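Local atomic coordinates of minor fimbrium subunit Mfa5 (Porphyromonas gingivalis ATCC 33277, PDB entry 6TO1), a protein that serves as an accessory, tip-located subunit of the minor fimbriae, surface pili that mediate biofilm formation and adhesion to host cells and other oral bacteria. Residues P125-M130 and S223-K228; S185-D190 and N218-S223; V596-T601 and F639-L644. One frame throughout, in Å; residues are numbered along the deposited sequence.

Interaction 1 of 3, residues P125-M130 and S223-K228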
ATOM      1  N   PRO A 125     -10.667  -5.960  -4.225  1.00 23.09           N
ATOM      2  CA  PRO A 125     -11.777  -6.367  -5.112  1.00 19.98           C
ATOM      3  C   PRO A 125     -13.091  -6.542  -4.360  1.00 19.95           C
ATOM      4  O   PRO A 125     -13.143  -7.084  -3.250  1.00 20.35           O
ATOM      5  CB  PRO A 125     -11.297  -7.692  -5.721  1.00 25.66           C
ATOM      6  CG  PRO A 125      -9.768  -7.544  -5.706  1.00 27.37           C
ATOM      7  CD  PRO A 125      -9.498  -6.853  -4.379  1.00 24.71           C
ATOM      8  N   VAL A 126     -14.155  -6.050  -4.971  1.00 21.40           N
ATOM      9  CA  VAL A 126     -15.468  -6.048  -4.339  1.00 19.87           C
ATOM     10  C   VAL A 126     -16.490  -6.353  -5.419  1.00 21.65           C
ATOM     11  O   VAL A 126     -16.449  -5.768  -6.508  1.00 21.81           O
ATOM     12  CB  VAL A 126     -15.776  -4.710  -3.645  1.00 18.62           C
ATOM     13  CG1 VAL A 126     -15.461  -3.520  -4.579  1.00 28.62           C
ATOM     14  CG2 VAL A 126     -17.227  -4.651  -3.153  1.00 21.32           C
ATOM     15  N   ASP A 127     -17.372  -7.302  -5.139  1.00 21.23           N
ATOM     16  CA  ASP A 127     -18.464  -7.647  -6.030  1.00 18.59           C
ATOM     17  C   ASP A 127     -19.772  -7.292  -5.339  1.00 19.43           C
ATOM     18  O   ASP A 127     -19.916  -7.499  -4.130  1.00 20.40           O
ATOM     19  CB  ASP A 127     -18.456  -9.139  -6.395  1.00 18.36           C
ATOM     20  CG  ASP A 127     -17.467  -9.471  -7.498  1.00 23.90           C
ATOM     21  OD1 ASP A 127     -17.115  -8.572  -8.292  1.00 21.46           O
ATOM     22  OD2 ASP A 127     -17.047 -10.650  -7.566  1.00 23.46           O
ATOM     23  N   VAL A 128     -20.710  -6.755  -6.114  1.00 18.23           N
ATOM     24  CA  VAL A 128     -21.993  -6.251  -5.623  1.00 15.76           C
ATOM     25  C   VAL A 128     -23.094  -6.872  -6.457  1.00 17.17           C
ATOM     26  O   VAL A 128     -22.994  -6.900  -7.689  1.00 18.34           O
ATOM     27  CB  VAL A 128     -22.077  -4.714  -5.725  1.00 16.90           C
ATOM     28  CG1 VAL A 128     -23.424  -4.205  -5.244  1.00 18.82           C
ATOM     29  CG2 VAL A 128     -20.912  -4.074  -4.989  1.00 17.57           C
ATOM     30  N   VAL A 129     -24.142  -7.358  -5.801  1.00 15.58           N
ATOM     31  CA  VAL A 129     -25.356  -7.764  -6.493  1.00 16.63           C
ATOM     32  C   VAL A 129     -26.474  -6.846  -6.039  1.00 19.53           C
ATOM     33  O   VAL A 129     -26.826  -6.823  -4.852  1.00 17.38           O
ATOM     34  CB  VAL A 129     -25.764  -9.227  -6.232  1.00 14.71           C
ATOM     35  CG1 VAL A 129     -26.994  -9.541  -7.122  1.00 16.54           C
ATOM     36  CG2 VAL A 129     -24.630 -10.177  -6.501  1.00 18.60           C
ATOM     37  N   MET A 130     -27.034  -6.093  -6.976  0.54 18.52           N
ATOM     38  CA  MET A 130     -28.183  -5.251  -6.706  0.54 18.29           C
ATOM     39  C   MET A 130     -29.441  -6.055  -6.994  0.54 18.49           C
ATOM     40  O   MET A 130     -29.525  -6.740  -8.020  0.54 16.93           O
ATOM     41  CB  MET A 130     -28.149  -3.998  -7.573  0.54 17.80           C
ATOM     42  CG  MET A 130     -26.994  -3.069  -7.262  0.54 19.85           C
ATOM     43  SD  MET A 130     -26.972  -1.670  -8.402  0.54 21.24           S
ATOM     44  CE  MET A 130     -28.417  -0.740  -7.894  0.54 18.46           C
ATOM     45  N   SER A 223     -18.234 -15.490  -7.077  1.00 22.14           N
ATOM     46  CA  SER A 223     -17.337 -14.385  -6.788  1.00 23.97           C
ATOM     47  C   SER A 223     -16.106 -14.859  -6.037  1.00 25.92           C
ATOM     48  O   SER A 223     -16.197 -15.654  -5.098  1.00 24.70           O
ATOM     49  CB  SER A 223     -18.064 -13.326  -5.947  1.00 22.32           C
ATOM     50  OG  SER A 223     -17.156 -12.345  -5.422  1.00 24.54           O
ATOM     51  N   THR A 224     -14.944 -14.342  -6.440  1.00 28.61           N
ATOM     52  CA  THR A 224     -13.723 -14.502  -5.663  1.00 34.79           C
ATOM     53  C   THR A 224     -13.237 -13.167  -5.097  1.00 37.46           C
ATOM     54  O   THR A 224     -12.063 -13.038  -4.748  1.00 30.94           O
ATOM     55  CB  THR A 224     -12.628 -15.150  -6.516  1.00 30.45           C
ATOM     56  OG1 THR A 224     -12.400 -14.349  -7.677  1.00 31.27           O
ATOM     57  CG2 THR A 224     -13.050 -16.533  -6.975  1.00 41.41           C
ATOM     58  N   ALA A 225     -14.122 -12.183  -4.984  1.00 26.87           N
ATOM     59  CA  ALA A 225     -13.781 -10.894  -4.395  1.00 24.30           C
ATOM     60  C   ALA A 225     -13.520 -11.014  -2.892  1.00 28.82           C
ATOM     61  O   ALA A 225     -13.931 -11.957  -2.221  1.00 28.15           O
ATOM     62  CB  ALA A 225     -14.905  -9.877  -4.643  1.00 23.72           C
ATOM     63  N   VAL A 226     -12.789 -10.037  -2.365  1.00 24.93           N
ATOM     64  CA  VAL A 226     -12.609  -9.939  -0.924  1.00 21.89           C
ATOM     65  C   VAL A 226     -13.897  -9.474  -0.262  1.00 26.63           C
ATOM     66  O   VAL A 226     -14.336 -10.030   0.749  1.00 27.90           O
ATOM     67  CB  VAL A 226     -11.438  -8.991  -0.592  1.00 24.63           C
ATOM     68  CG1 VAL A 226     -11.379  -8.744   0.886  1.00 31.03           C
ATOM     69  CG2 VAL A 226     -10.135  -9.589  -1.134  1.00 24.74           C
ATOM     70  N   ASP A 227     -14.494  -8.418  -0.793  1.00 22.32           N
ATOM     71  CA  ASP A 227     -15.733  -7.881  -0.252  1.00 22.39           C
ATOM     72  C   ASP A 227     -16.882  -8.279  -1.160  1.00 21.34           C
ATOM     73  O   ASP A 227     -16.772  -8.173  -2.385  1.00 19.41           O
ATOM     74  CB  ASP A 227     -15.722  -6.366  -0.172  1.00 22.33           C
ATOM     75  CG  ASP A 227     -14.725  -5.836   0.827  1.00 34.40           C
ATOM     76  OD1 ASP A 227     -14.323  -6.593   1.722  1.00 29.66           O
ATOM     77  OD2 ASP A 227     -14.373  -4.654   0.699  1.00 30.61           O
ATOM     78  N   LYS A 228     -18.005  -8.657  -0.556  1.00 20.18           N
ATOM     79  CA  LYS A 228     -19.167  -9.136  -1.298  1.00 19.39           C
ATOM     80  C   LYS A 228     -20.405  -8.513  -0.681  1.00 20.41           C
ATOM     81  O   LYS A 228     -20.682  -8.723   0.515  1.00 22.46           O
ATOM     82  CB  LYS A 228     -19.239 -10.668  -1.270  1.00 18.74           C
ATOM     83  CG  LYS A 228     -18.092 -11.369  -1.961  1.00 22.66           C
ATOM     84  CD  LYS A 228     -18.133 -12.880  -1.772  1.00 26.96           C
ATOM     85  CE  LYS A 228     -16.828 -13.537  -2.225  1.00 24.46           C
ATOM     86  NZ  LYS A 228     -16.755 -14.960  -1.792  1.00 30.36           N
TER
HETATM   87  O   HOH W   1     -14.896 -12.107  -8.237  1.00 31.29           O

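Interaction 2 of 3, residues S185-D190 and N218-S223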
ATOM      1  N   SER A 185     -28.410  -8.975 -15.154  1.00 21.45           N
ATOM      2  CA  SER A 185     -27.007  -8.961 -15.570  1.00 19.10           C
ATOM      3  C   SER A 185     -26.145  -9.801 -14.636  1.00 23.45           C
ATOM      4  O   SER A 185     -26.315  -9.745 -13.422  1.00 21.10           O
ATOM      5  CB  SER A 185     -26.480  -7.519 -15.615  1.00 22.03           C
ATOM      6  OG  SER A 185     -25.159  -7.465 -16.135  1.00 23.50           O
ATOM      7  N   ASP A 186     -25.242 -10.607 -15.204  0.54 23.67           N
ATOM      8  CA  ASP A 186     -24.150 -11.164 -14.407  0.54 25.75           C
ATOM      9  C   ASP A 186     -23.179 -10.035 -14.054  0.54 21.28           C
ATOM     10  O   ASP A 186     -23.333  -8.893 -14.482  0.54 23.30           O
ATOM     11  CB  ASP A 186     -23.418 -12.283 -15.156  0.54 28.06           C
ATOM     12  CG  ASP A 186     -22.705 -13.300 -14.214  0.54 29.29           C
ATOM     13  OD1 ASP A 186     -22.513 -13.066 -12.994  0.54 17.20           O
ATOM     14  OD2 ASP A 186     -22.310 -14.371 -14.720  0.54 32.28           O
ATOM     15  N   PHE A 187     -22.141 -10.367 -13.298  1.00 21.24           N
ATOM     16  CA  PHE A 187     -21.167  -9.366 -12.881  1.00 22.00           C
ATOM     17  C   PHE A 187     -20.582  -8.622 -14.083  1.00 23.49           C
ATOM     18  O   PHE A 187     -20.142  -9.240 -15.058  1.00 23.05           O
ATOM     19  CB  PHE A 187     -20.069 -10.047 -12.093  1.00 27.00           C
ATOM     20  CG  PHE A 187     -20.476 -10.464 -10.712  1.00 19.81           C
ATOM     21  CD1 PHE A 187     -20.929  -9.543  -9.799  1.00 19.30           C
ATOM     22  CD2 PHE A 187     -20.379 -11.799 -10.335  1.00 21.23           C
ATOM     23  CE1 PHE A 187     -21.280  -9.930  -8.511  1.00 19.16           C
ATOM     24  CE2 PHE A 187     -20.725 -12.195  -9.057  1.00 25.03           C
ATOM     25  CZ  PHE A 187     -21.168 -11.265  -8.148  1.00 17.36           C
ATOM     26  N   THR A 188     -20.576  -7.295 -14.009  1.00 19.23           N
ATOM     27  CA  THR A 188     -20.077  -6.497 -15.124  1.00 22.80           C
ATOM     28  C   THR A 188     -19.620  -5.136 -14.627  1.00 23.58           C
ATOM     29  O   THR A 188     -19.932  -4.722 -13.507  1.00 22.36           O
ATOM     30  CB  THR A 188     -21.145  -6.362 -16.225  1.00 23.16           C
ATOM     31  OG1 THR A 188     -20.628  -5.655 -17.352  1.00 27.12           O
ATOM     32  CG2 THR A 188     -22.360  -5.599 -15.749  1.00 24.23           C
ATOM     33  N   LYS A 189     -18.836  -4.458 -15.467  1.00 23.37           N
ATOM     34  CA  LYS A 189     -18.486  -3.054 -15.254  1.00 20.99           C
ATOM     35  C   LYS A 189     -19.164  -2.144 -16.282  1.00 24.81           C
ATOM     36  O   LYS A 189     -18.917  -0.929 -16.295  1.00 26.98           O
ATOM     37  CB  LYS A 189     -16.971  -2.846 -15.294  1.00 25.29           C
ATOM     38  CG  LYS A 189     -16.169  -3.585 -14.247  1.00 25.79           C
ATOM     39  CD  LYS A 189     -14.663  -3.535 -14.545  1.00 26.93           C
ATOM     40  CE  LYS A 189     -13.878  -4.536 -13.741  1.00 27.49           C
ATOM     41  NZ  LYS A 189     -13.676  -4.135 -12.318  1.00 27.43           N
ATOM     42  N   ASP A 190     -20.062  -2.695 -17.095  1.00 24.22           N
ATOM     43  CA  ASP A 190     -20.736  -1.973 -18.172  1.00 26.87           C
ATOM     44  C   ASP A 190     -21.908  -1.167 -17.620  1.00 26.28           C
ATOM     45  O   ASP A 190     -23.056  -1.627 -17.595  1.00 25.84           O
ATOM     46  CB  ASP A 190     -21.174  -2.970 -19.243  1.00 25.67           C
ATOM     47  CG  ASP A 190     -21.745  -2.306 -20.489  1.00 27.78           C
ATOM     48  OD1 ASP A 190     -22.097  -1.115 -20.437  1.00 29.17           O
ATOM     49  OD2 ASP A 190     -21.886  -3.008 -21.508  1.00 30.00           O
ATOM     50  N   ASN A 218     -27.032 -17.134  -5.647  1.00 16.98           N
ATOM     51  CA  ASN A 218     -26.538 -17.959  -6.733  1.00 19.35           C
ATOM     52  C   ASN A 218     -25.478 -17.209  -7.527  1.00 21.10           C
ATOM     53  O   ASN A 218     -24.436 -17.773  -7.886  1.00 19.57           O
ATOM     54  CB  ASN A 218     -27.673 -18.368  -7.673  1.00 18.18           C
ATOM     55  CG  ASN A 218     -28.556 -19.487  -7.109  1.00 22.07           C
ATOM     56  OD1 ASN A 218     -28.292 -20.074  -6.060  1.00 21.16           O
ATOM     57  ND2 ASN A 218     -29.611 -19.785  -7.842  1.00 24.94           N
ATOM     58  N   ILE A 219     -25.740 -15.937  -7.817  1.00 20.60           N
ATOM     59  CA  ILE A 219     -24.787 -15.134  -8.567  1.00 17.32           C
ATOM     60  C   ILE A 219     -23.517 -14.921  -7.764  1.00 21.07           C
ATOM     61  O   ILE A 219     -22.411 -15.041  -8.292  1.00 17.61           O
ATOM     62  CB  ILE A 219     -25.425 -13.792  -8.962  1.00 19.89           C
ATOM     63  CG1 ILE A 219     -26.492 -14.030 -10.026  1.00 22.31           C
ATOM     64  CG2 ILE A 219     -24.368 -12.830  -9.501  1.00 20.80           C
ATOM     65  CD1 ILE A 219     -27.402 -12.860 -10.279  1.00 24.45           C
ATOM     66  N   MET A 220     -23.653 -14.594  -6.482  1.00 19.37           N
ATOM     67  CA  MET A 220     -22.487 -14.305  -5.657  1.00 18.21           C
ATOM     68  C   MET A 220     -21.617 -15.530  -5.428  1.00 21.46           C
ATOM     69  O   MET A 220     -20.417 -15.380  -5.156  1.00 19.90           O
ATOM     70  CB  MET A 220     -22.935 -13.728  -4.317  1.00 18.90           C
ATOM     71  CG  MET A 220     -21.777 -13.129  -3.533  1.00 20.71           C
ATOM     72  SD  MET A 220     -21.226 -11.566  -4.277  1.00 21.01           S
ATOM     73  CE  MET A 220     -22.417 -10.391  -3.665  1.00 23.01           C
ATOM     74  N   ALA A 221     -22.172 -16.733  -5.580  1.00 21.89           N
ATOM     75  CA  ALA A 221     -21.390 -17.951  -5.379  1.00 20.21           C
ATOM     76  C   ALA A 221     -20.166 -18.043  -6.285  1.00 25.50           C
ATOM     77  O   ALA A 221     -19.218 -18.755  -5.956  1.00 27.59           O
ATOM     78  CB  ALA A 221     -22.263 -19.177  -5.604  1.00 25.47           C
ATOM     79  N   THR A 222     -20.171 -17.389  -7.436  1.00 22.29           N
ATOM     80  CA  THR A 222     -19.004 -17.450  -8.321  1.00 27.69           C
ATOM     81  C   THR A 222     -17.960 -16.374  -8.017  1.00 30.40           C
ATOM     82  O   THR A 222     -16.893 -16.357  -8.645  1.00 27.59           O
ATOM     83  CB  THR A 222     -19.444 -17.320  -9.779  1.00 32.68           C
ATOM     84  OG1 THR A 222     -19.849 -15.965 -10.014  1.00 30.66           O
ATOM     85  CG2 THR A 222     -20.622 -18.268 -10.066  1.00 39.14           C
ATOM     86  N   SER A 223     -18.234 -15.490  -7.077  1.00 22.14           N
ATOM     87  CA  SER A 223     -17.337 -14.385  -6.788  1.00 23.97           C
ATOM     88  C   SER A 223     -16.106 -14.859  -6.037  1.00 25.92           C
ATOM     89  O   SER A 223     -16.197 -15.654  -5.098  1.00 24.70           O
ATOM     90  CB  SER A 223     -18.064 -13.326  -5.947  1.00 22.32           C
ATOM     91  OG  SER A 223     -17.156 -12.345  -5.422  1.00 24.54           O
TER
HETATM   92  O   HOH W   2     -21.962 -15.210 -11.059  1.00 26.20           O

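Interaction 3 of 3, residues V596-T601 and F639-L644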
ATOM      1  N   VAL A 596      56.725  18.329 -10.265  1.00 25.76           N
ATOM      2  CA  VAL A 596      56.541  18.870  -8.925  1.00 23.64           C
ATOM      3  C   VAL A 596      57.891  19.349  -8.402  1.00 26.19           C
ATOM      4  O   VAL A 596      58.808  18.531  -8.246  1.00 25.89           O
ATOM      5  CB  VAL A 596      55.929  17.837  -7.967  1.00 21.23           C
ATOM      6  CG1 VAL A 596      55.770  18.438  -6.615  1.00 24.54           C
ATOM      7  CG2 VAL A 596      54.600  17.376  -8.554  1.00 24.74           C
ATOM      8  N   PRO A 597      58.041  20.634  -8.090  1.00 28.15           N
ATOM      9  CA  PRO A 597      59.283  21.104  -7.481  1.00 33.57           C
ATOM     10  C   PRO A 597      59.108  21.292  -5.987  1.00 24.60           C
ATOM     11  O   PRO A 597      57.989  21.507  -5.499  1.00 25.41           O
ATOM     12  CB  PRO A 597      59.506  22.449  -8.188  1.00 23.46           C
ATOM     13  CG  PRO A 597      58.093  23.020  -8.216  1.00 31.13           C
ATOM     14  CD  PRO A 597      57.140  21.779  -8.348  1.00 28.30           C
ATOM     15  N   PRO A 598      60.193  21.257  -5.218  1.00 23.97           N
ATOM     16  CA  PRO A 598      60.094  21.668  -3.813  1.00 22.75           C
ATOM     17  C   PRO A 598      59.819  23.167  -3.718  1.00 24.46           C
ATOM     18  O   PRO A 598      60.189  23.948  -4.599  1.00 26.59           O
ATOM     19  CB  PRO A 598      61.469  21.308  -3.234  1.00 23.40           C
ATOM     20  CG  PRO A 598      62.398  21.410  -4.410  1.00 22.42           C
ATOM     21  CD  PRO A 598      61.594  21.047  -5.659  1.00 24.16           C
ATOM     22  N   THR A 599      59.142  23.573  -2.650  1.00 27.72           N
ATOM     23  CA  THR A 599      58.916  25.003  -2.468  1.00 27.93           C
ATOM     24  C   THR A 599      60.230  25.745  -2.259  1.00 33.81           C
ATOM     25  O   THR A 599      60.343  26.914  -2.631  1.00 30.64           O
ATOM     26  CB  THR A 599      57.975  25.268  -1.302  1.00 29.44           C
ATOM     27  OG1 THR A 599      58.464  24.656  -0.109  1.00 46.96           O
ATOM     28  CG2 THR A 599      56.624  24.700  -1.634  1.00 26.94           C
ATOM     29  N   ASN A 600      61.226  25.096  -1.675  1.00 29.74           N
ATOM     30  CA  ASN A 600      62.521  25.742  -1.509  1.00 30.57           C
ATOM     31  C   ASN A 600      63.616  24.696  -1.565  1.00 32.05           C
ATOM     32  O   ASN A 600      63.389  23.525  -1.285  1.00 25.50           O
ATOM     33  CB  ASN A 600      62.637  26.507  -0.194  1.00 26.71           C
ATOM     34  CG  ASN A 600      62.016  25.783   0.956  1.00 43.00           C
ATOM     35  OD1 ASN A 600      61.038  25.055   0.797  1.00 56.36           O
ATOM     36  ND2 ASN A 600      62.563  25.985   2.134  1.00 44.48           N
ATOM     37  N   THR A 601      64.826  25.140  -1.908  1.00 24.55           N
ATOM     38  CA  THR A 601      65.974  24.240  -1.999  1.00 24.70           C
ATOM     39  C   THR A 601      66.945  24.397  -0.840  1.00 26.55           C
ATOM     40  O   THR A 601      67.899  23.616  -0.740  1.00 24.99           O
ATOM     41  CB  THR A 601      66.707  24.487  -3.321  1.00 31.62           C
ATOM     42  OG1 THR A 601      67.008  25.885  -3.419  1.00 29.98           O
ATOM     43  CG2 THR A 601      65.830  24.075  -4.471  1.00 30.23           C
ATOM     44  N   PHE A 639      61.200  15.226  -0.867  1.00 24.31           N
ATOM     45  CA  PHE A 639      62.395  16.010  -1.159  1.00 22.18           C
ATOM     46  C   PHE A 639      63.379  15.840  -0.011  1.00 21.74           C
ATOM     47  O   PHE A 639      63.035  16.096   1.133  1.00 19.21           O
ATOM     48  CB  PHE A 639      61.974  17.456  -1.388  1.00 20.19           C
ATOM     49  CG  PHE A 639      61.075  17.632  -2.568  1.00 20.66           C
ATOM     50  CD1 PHE A 639      61.521  17.345  -3.838  1.00 20.69           C
ATOM     51  CD2 PHE A 639      59.748  18.069  -2.407  1.00 20.22           C
ATOM     52  CE1 PHE A 639      60.702  17.512  -4.942  1.00 24.93           C
ATOM     53  CE2 PHE A 639      58.931  18.247  -3.508  1.00 22.23           C
ATOM     54  CZ  PHE A 639      59.394  17.965  -4.775  1.00 25.48           C
ATOM     55  N   ALA A 640      64.600  15.403  -0.336  1.00 20.53           N
ATOM     56  CA  ALA A 640      65.646  15.102   0.627  1.00 23.94           C
ATOM     57  C   ALA A 640      66.582  16.291   0.802  1.00 19.20           C
ATOM     58  O   ALA A 640      66.882  17.014  -0.152  1.00 20.82           O
ATOM     59  CB  ALA A 640      66.462  13.891   0.165  1.00 24.70           C
ATOM     60  N   TYR A 641      67.010  16.495   2.033  1.00 18.20           N
ATOM     61  CA  TYR A 641      67.928  17.563   2.401  1.00 19.62           C
ATOM     62  C   TYR A 641      68.984  16.997   3.331  1.00 24.89           C
ATOM     63  O   TYR A 641      68.664  16.170   4.193  1.00 25.84           O
ATOM     64  CB  TYR A 641      67.200  18.719   3.119  1.00 19.07           C
ATOM     65  CG  TYR A 641      66.179  19.358   2.240  1.00 23.03           C
ATOM     66  CD1 TYR A 641      66.394  20.600   1.659  1.00 19.42           C
ATOM     67  CD2 TYR A 641      64.976  18.721   1.998  1.00 23.36           C
ATOM     68  CE1 TYR A 641      65.460  21.159   0.824  1.00 22.82           C
ATOM     69  CE2 TYR A 641      64.052  19.261   1.176  1.00 23.30           C
ATOM     70  CZ  TYR A 641      64.273  20.466   0.589  1.00 24.51           C
ATOM     71  OH  TYR A 641      63.296  20.944  -0.242  1.00 23.26           O
ATOM     72  N   LYS A 642      70.223  17.474   3.194  1.00 24.25           N
ATOM     73  CA  LYS A 642      71.255  17.167   4.165  1.00 25.35           C
ATOM     74  C   LYS A 642      71.805  18.432   4.808  1.00 25.63           C
ATOM     75  O   LYS A 642      71.741  19.540   4.261  1.00 25.26           O
ATOM     76  CB  LYS A 642      72.412  16.347   3.554  1.00 31.76           C
ATOM     77  CG  LYS A 642      73.204  17.043   2.491  1.00 32.81           C
ATOM     78  CD  LYS A 642      74.332  16.108   1.968  1.00 32.59           C
ATOM     79  CE  LYS A 642      75.197  16.824   0.927  1.00 48.08           C
ATOM     80  NZ  LYS A 642      76.331  15.966   0.441  1.00 47.57           N
ATOM     81  N   LEU A 643      72.358  18.230   5.996  1.00 24.34           N
ATOM     82  CA  LEU A 643      72.926  19.314   6.778  1.00 31.21           C
ATOM     83  C   LEU A 643      74.073  19.983   6.033  1.00 29.13           C
ATOM     84  O   LEU A 643      74.950  19.303   5.474  1.00 24.75           O
ATOM     85  CB  LEU A 643      73.395  18.739   8.117  1.00 26.50           C
ATOM     86  CG  LEU A 643      74.015  19.692   9.127  1.00 27.47           C
ATOM     87  CD1 LEU A 643      72.986  20.643   9.654  1.00 30.54           C
ATOM     88  CD2 LEU A 643      74.684  18.911  10.276  1.00 41.46           C
ATOM     89  N   LEU A 644      74.022  21.318   5.987  1.00 26.88           N
ATOM     90  CA  LEU A 644      75.167  22.126   5.586  1.00 26.43           C
ATOM     91  C   LEU A 644      76.063  22.348   6.789  1.00 24.83           C
ATOM     92  O   LEU A 644      75.664  23.036   7.736  1.00 27.48           O
ATOM     93  CB  LEU A 644      74.726  23.483   5.068  1.00 30.59           C
ATOM     94  CG  LEU A 644      74.350  23.654   3.616  1.00 29.56           C
ATOM     95  CD1 LEU A 644      73.893  25.091   3.376  1.00 32.41           C
ATOM     96  CD2 LEU A 644      75.510  23.296   2.704  1.00 26.71           C
TER

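Interaction 1 of 3, residues P125-M130 and S223-K228
Ala225 rests its methyl group on the backbone of the neighbouring strand, with CB 3.6 Å from Asp127 N and about as near to Pro125 O. A side chain this short suits a place where the two backbones already approach to bonding distance. Just beyond it the chains pair in parallel. Pro125 has no N-H to offer, but its carbonyl serves well: Asp227 N donates to Pro125 O over 3.1 Å, almost perfectly straight (178°) and in the carbonyl plane, while Val226 N reaches the same oxygen only weakly. Asp227 O then receives Asp127 N at 3.0 Å. Asp227 is thus bonded to the residues before and after Val126, the usual parallel pattern, and Val126 CA adds a C-H...O contact to Asp227 O. On the sheet face of these two residues, Val126 CG2 lies 3.8 Å from Asp227 CB.

Asp127 points to the other face. With CG anti to its own carbonyl carbon (chi1 -81°), the carboxylate extends past Ala225, and OD2 takes a 2.7 Å bond from Ser223 OG on its anti side. The same OD2 accepts from a water held by Thr224 N and forms a salt bridge with Arg171, which probably offsets the cost of burying the carboxylate. Ser223 OG in turn accepts from Ala225 N at 3.1 Å, an ST turn that shapes the approach to the strand; serine suits the site because one hydroxyl can donate and accept.

Strand 126-133, which leads on to Ser135 and Ser137 of the magnesium site, lies between strands 227-234 and 170-177. Val126 bonds to Arg171 of strand 170-177 and to Gly169 just before it, while helix 209-220 packs on Val129 and Lys228.

Interaction 2 of 3, residues S185-D190 and N218-S223
Phe187 carries the contact, its ring tip reaching Ile219 and Met220 of helix 209-220. Ile219 CG2 lies over one face, offset toward the rim, 4.0 Å from the ring centroid and 25° off the normal, a CH-pi contact. At the ring edge is the sulfur of Met220: SD is 3.9 Å from Phe187 CZ, a Met-aromatic approach in which the two side chains cross at about a right angle. Thr222 OG1 also lies at the edge, in the ring plane, and Phe187 CE2 comes within 3.4 Å of Ile219 O. A flat, polarisable ring can meet a branched methyl on its face and a sulfur at its rim, which makes phenylalanine apt here.

The next shell sets these groups in place. The chain turns a corner at Phe187, and CG anti to the carbonyl carbon (chi1 -74°) directs the ring to the helix. A water donates firmly to Ile219 O at 2.8 Å. Asp186 is modelled in two conformers; in one of them OD1 accepts from Phe187 N at 2.7 Å and would also accept from this water, a bridge between the segments that is partial at best. The water lies unusually close to Thr222 OG1, and that link is doubtful. Across the way, Ser223 N closes a type I turn onto Met220 O at 2.9 Å, continuing the chain as a turn.

Around the same ring, strands 126-133 and 170-177 contribute Val129, Ala173, Asp127 and Arg171, and Ile219 packs on Ala173, Val175 and Val129. A largely apolar helix-sheet interface of this kind, with a helix laid on a central, mostly parallel sheet, belongs to the alpha/beta fold of von Willebrand factor type A domains.

Interaction 3 of 3, residues V596-T601 and F639-L644
Apolar packing centres on Phe639 and Pro598. The Pro598 ring lies nearly parallel over one face of the Phe639 ring, with CB over its centre, 3.8 Å from the Phe639 centroid and 12° off the normal. Pro598 CD adds a second contact, 3.7 Å from Phe639 CE1. Proline C-H groups, slightly positive, suit an aromatic face, and the rigid ring holds them there. Val596 meets the same phenylalanine at its tip: CG1 is 4.1 Å from Phe639 CZ, while Val596 O lies at the ring edge, in plane.

The polar link runs through Tyr641, whose OH donates to Asn600 O over 2.8 Å, approaching nearly along the C=O axis (168°). That hydroxyl also touches Pro598 CB. Beside it, Thr599 OG1 donates to Asn600 OD1 at 2.8 Å, and Asn600 ND2 bonds to Val602 O, steadying the loop that presents the carbonyl.

Phe639 and Tyr641, two residues apart on strand 634-643, both set CG anti to the carbonyl carbon, which turns both rings toward the loop. Arg535 and Gln564 also bond to this loop, but between these two segments the fit rests on shape and one directional bond.

In the fold
Interactions 1 and 2 belong together: their centres are 8 Å apart, they share Ser223, and both lie on the mixed sheet of the von Willebrand factor type A domain. Interaction 2 is nested along the chain inside the loop that interaction 1 closes, and the two meet directly, for instance where Val128 O lies against Phe187 CE1, so edge strand, helix 209-220 and central strands form one core. Interaction 3 comes later in the chain, in a separate sheet that includes strands 530-539 and 634-643, with its centre 88 Å from that of interaction 1. This spacing reflects an elongated, multidomain subunit, with the two sites in different domains.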